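Local structure of ATP phosphoribosyltransferase regulatory subunit (Bacillus halodurans, 3OD1) at residues R190-K195 against T270-M275. The protein is probably required for the first step of histidine biosynthesis, as the regulatory partner of the HisG ATP phosphoribosyltransferase, and may allow feedback regulation by histidine. Numbering follows the deposited sequence.
Sequences RFLYEK and TLVLHM
Tyr193 and selenomethionine Met275 meet in a Met-aromatic contact, part of a wider example of how a helix end can be joined to an irregular loop by apolar surfaces and water. The selenium lies 4.8 Å from the centroid of the Tyr193 ring and 37° off the ring normal, an oblique approach, while CG of Met275 sits over one face. Tyr193 holds CG trans to the backbone N (chi1 173°), which carries the ring along the loop and its edge past two carbonyls near its plane: CD1 is 3.5 Å from Val272 O, and CE1 comes close to Leu273 O. Trimming Tyr193 to an alanine would probably strip the selenium of its aromatic partner and open a gap beside these two carbonyls. CG of Met275 also lies over one face of the Arg190 guanidinium, 3.7 Å above its plane and offset toward the rim, and the bend at chi2 turns the selenium back to Arg190 CA, 3.9 Å away.

Val272 forms the aliphatic part, pointing its two methyls at successive helix residues. CG2 touches Leu192 CB at 3.7 Å, and CG1 packs against Tyr193 CB.

The polar joining is indirect. One water donates to Leu192 O and accepts from Val272 N and from Lys195 NZ, the last at 2.9 Å; a second accepts from Lys195 NZ and donates to Thr270 OG1, which Asp268 and Tyr197 also bind. Lys195, at positive phi, is the C-prime residue of a Schellman motif, its N bonded to Leu192 O.

Within the histidyl-tRNA-synthetase-like region of this class-II synthetase relative, the contact thus joins the C-terminal end of helix 182-193 to the loop between strands 265-268 and 281-286 of the large mixed sheet. Leu192 also packs on Tyr200 of helix 197-206, and Leu271 and Leu273 reach strand 281-286.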
ATOM      1  N   ARG B 190       9.700  26.567  22.407  1.00 41.88           N
ATOM      2  CA  ARG B 190       9.588  25.215  22.940  1.00 47.14           C
ATOM      3  C   ARG B 190       8.318  25.058  23.776  1.00 46.13           C
ATOM      4  O   ARG B 190       7.611  24.056  23.656  1.00 43.60           O
ATOM      5  CB  ARG B 190      10.814  24.887  23.783  1.00 50.78           C
ATOM      6  CG  ARG B 190      10.686  23.610  24.586  1.00 52.61           C
ATOM      7  CD  ARG B 190      10.912  22.430  23.705  1.00 53.07           C
ATOM      8  NE  ARG B 190      12.156  22.573  22.959  1.00 54.85           N
ATOM      9  CZ  ARG B 190      12.577  21.693  22.059  1.00 55.87           C
ATOM     10  NH1 ARG B 190      11.841  20.612  21.802  1.00 48.23           N
ATOM     11  NH2 ARG B 190      13.725  21.895  21.420  1.00 50.12           N
ATOM     12  N   PHE B 191       8.020  26.054  24.610  1.00 40.93           N
ATOM     13  CA  PHE B 191       6.775  26.031  25.383  1.00 41.11           C
ATOM     14  C   PHE B 191       5.555  25.937  24.464  1.00 42.03           C
ATOM     15  O   PHE B 191       4.627  25.174  24.734  1.00 41.27           O
ATOM     16  CB  PHE B 191       6.656  27.248  26.303  1.00 48.53           C
ATOM     17  CG  PHE B 191       7.564  27.193  27.498  1.00 57.18           C
ATOM     18  CD1 PHE B 191       7.315  26.304  28.529  1.00 57.47           C
ATOM     19  CD2 PHE B 191       8.668  28.027  27.588  1.00 63.40           C
ATOM     20  CE1 PHE B 191       8.150  26.247  29.632  1.00 63.77           C
ATOM     21  CE2 PHE B 191       9.511  27.978  28.692  1.00 65.38           C
ATOM     22  CZ  PHE B 191       9.254  27.086  29.713  1.00 67.02           C
ATOM     23  N   LEU B 192       5.564  26.712  23.383  1.00 37.30           N
ATOM     24  CA  LEU B 192       4.458  26.709  22.423  1.00 40.02           C
ATOM     25  C   LEU B 192       4.374  25.372  21.704  1.00 42.76           C
ATOM     26  O   LEU B 192       3.297  24.803  21.544  1.00 40.69           O
ATOM     27  CB  LEU B 192       4.620  27.839  21.398  1.00 40.78           C
ATOM     28  CG  LEU B 192       4.623  29.259  21.980  1.00 42.60           C
ATOM     29  CD1 LEU B 192       5.082  30.281  20.946  1.00 44.81           C
ATOM     30  CD2 LEU B 192       3.241  29.615  22.522  1.00 46.81           C
ATOM     31  N   TYR B 193       5.524  24.879  21.268  1.00 38.55           N
ATOM     32  CA  TYR B 193       5.599  23.600  20.584  1.00 40.14           C
ATOM     33  C   TYR B 193       4.978  22.486  21.426  1.00 43.96           C
ATOM     34  O   TYR B 193       4.274  21.608  20.914  1.00 43.65           O
ATOM     35  CB  TYR B 193       7.064  23.295  20.279  1.00 41.59           C
ATOM     36  CG  TYR B 193       7.318  21.924  19.720  1.00 42.84           C
ATOM     37  CD1 TYR B 193       6.867  21.572  18.452  1.00 38.41           C
ATOM     38  CD2 TYR B 193       8.042  20.986  20.448  1.00 49.64           C
ATOM     39  CE1 TYR B 193       7.116  20.307  17.932  1.00 41.76           C
ATOM     40  CE2 TYR B 193       8.295  19.730  19.946  1.00 51.88           C
ATOM     41  CZ  TYR B 193       7.830  19.389  18.690  1.00 50.83           C
ATOM     42  OH  TYR B 193       8.092  18.132  18.196  1.00 52.46           O
ATOM     43  N   GLU B 194       5.223  22.531  22.729  1.00 50.69           N
ATOM     44  CA  GLU B 194       4.694  21.511  23.624  1.00 55.63           C
ATOM     45  C   GLU B 194       3.342  21.926  24.195  1.00 57.37           C
ATOM     46  O   GLU B 194       2.785  21.241  25.053  1.00 55.62           O
ATOM     47  CB  GLU B 194       5.697  21.226  24.738  1.00 58.82           C
ATOM     48  CG  GLU B 194       6.983  20.608  24.219  1.00 63.94           C
ATOM     49  CD  GLU B 194       8.098  20.654  25.232  1.00 73.44           C
ATOM     50  OE1 GLU B 194       7.830  21.058  26.381  1.00 75.50           O
ATOM     51  OE2 GLU B 194       9.241  20.287  24.876  1.00 81.17           O
ATOM     52  N   LYS B 195       2.828  23.052  23.705  1.00 51.07           N
ATOM     53  CA  LYS B 195       1.521  23.572  24.116  1.00 54.86           C
ATOM     54  C   LYS B 195       1.416  23.740  25.629  1.00 56.42           C
ATOM     55  O   LYS B 195       0.353  23.569  26.226  1.00 62.53           O
ATOM     56  CB  LYS B 195       0.392  22.705  23.551  1.00 55.52           C
ATOM     57  CG  LYS B 195       0.466  22.622  22.036  1.00 53.08           C
ATOM     58  CD  LYS B 195      -0.635  21.782  21.463  1.00 57.62           C
ATOM     59  CE  LYS B 195      -0.364  21.463  20.003  1.00 54.02           C
ATOM     60  NZ  LYS B 195      -0.318  22.672  19.151  1.00 48.58           N
ATOM     61  N   THR B 270      -0.682  30.568  18.116  1.00 43.53           N
ATOM     62  CA  THR B 270       0.246  29.915  19.042  1.00 39.69           C
ATOM     63  C   THR B 270       0.818  28.637  18.420  1.00 41.12           C
ATOM     64  O   THR B 270       1.701  27.994  18.989  1.00 41.64           O
ATOM     65  CB  THR B 270      -0.413  29.560  20.390  1.00 35.75           C
ATOM     66  OG1 THR B 270      -1.285  28.445  20.218  1.00 40.53           O
ATOM     67  CG2 THR B 270      -1.189  30.759  20.936  1.00 32.60           C
ATOM     68  N   LEU B 271       0.320  28.290  17.240  1.00 37.60           N
ATOM     69  CA  LEU B 271       0.633  26.994  16.643  1.00 35.77           C
ATOM     70  C   LEU B 271       2.088  26.908  16.204  1.00 40.60           C
ATOM     71  O   LEU B 271       2.535  27.681  15.361  1.00 40.02           O
ATOM     72  CB  LEU B 271      -0.295  26.720  15.457  1.00 42.53           C
ATOM     73  CG  LEU B 271      -0.202  25.334  14.814  1.00 45.80           C
ATOM     74  CD1 LEU B 271      -0.658  24.244  15.791  1.00 44.83           C
ATOM     75  CD2 LEU B 271      -1.023  25.297  13.538  1.00 41.50           C
ATOM     76  N   VAL B 272       2.824  25.973  16.797  1.00 37.95           N
ATOM     77  CA  VAL B 272       4.186  25.665  16.387  1.00 37.56           C
ATOM     78  C   VAL B 272       4.254  24.163  16.114  1.00 41.06           C
ATOM     79  O   VAL B 272       4.156  23.355  17.041  1.00 36.80           O
ATOM     80  CB  VAL B 272       5.204  26.022  17.492  1.00 42.28           C
ATOM     81  CG1 VAL B 272       6.612  25.491  17.136  1.00 40.43           C
ATOM     82  CG2 VAL B 272       5.225  27.536  17.756  1.00 43.56           C
ATOM     83  N   LEU B 273       4.394  23.775  14.849  1.00 39.40           N
ATOM     84  CA  LEU B 273       4.315  22.350  14.498  1.00 30.95           C
ATOM     85  C   LEU B 273       5.670  21.662  14.624  1.00 38.06           C
ATOM     86  O   LEU B 273       5.760  20.440  14.654  1.00 35.32           O
ATOM     87  CB  LEU B 273       3.753  22.163  13.077  1.00 32.91           C
ATOM     88  CG  LEU B 273       2.264  22.437  12.781  1.00 36.10           C
ATOM     89  CD1 LEU B 273       1.949  22.138  11.317  1.00 38.31           C
ATOM     90  CD2 LEU B 273       1.355  21.607  13.670  1.00 37.73           C
ATOM     91  N   HIS B 274       6.729  22.460  14.709  1.00 38.03           N
ATOM     92  CA  HIS B 274       8.081  21.940  14.637  1.00 39.74           C
ATOM     93  C   HIS B 274       9.016  23.073  15.039  1.00 38.28           C
ATOM     94  O   HIS B 274       8.691  24.245  14.844  1.00 41.95           O
ATOM     95  CB  HIS B 274       8.366  21.473  13.205  1.00 39.59           C
ATOM     96  CG  HIS B 274       9.537  20.549  13.082  1.00 38.74           C
ATOM     97  ND1 HIS B 274      10.841  20.990  13.158  1.00 39.39           N
ATOM     98  CD2 HIS B 274       9.603  19.213  12.862  1.00 40.50           C
ATOM     99  CE1 HIS B 274      11.661  19.963  13.004  1.00 39.02           C
ATOM    100  NE2 HIS B 274      10.935  18.874  12.826  1.00 39.93           N
HETATM  101  N   MSE B 275      10.169  22.747  15.607  1.00 39.98           N
HETATM  102  CA  MSE B 275      11.092  23.801  16.019  1.00 43.03           C
HETATM  103  C   MSE B 275      11.770  24.525  14.850  1.00 47.40           C
HETATM  104  O   MSE B 275      12.186  25.678  15.002  1.00 45.70           O
HETATM  105  CB  MSE B 275      12.127  23.275  17.023  1.00 40.82           C
HETATM  106  CG  MSE B 275      11.525  22.823  18.354  1.00 36.32           C
HETATM  107 SE   MSE B 275      10.756  24.308  19.371  0.59 45.54          SE
HETATM  108  CE  MSE B 275      12.421  25.225  19.870  1.00 42.45           C
TER
HETATM  109  O   HOH W   1       2.089  24.192  19.006  1.00 40.15           O
HETATM  110  O   HOH W   2      -1.372  25.393  19.692  1.00 41.98           O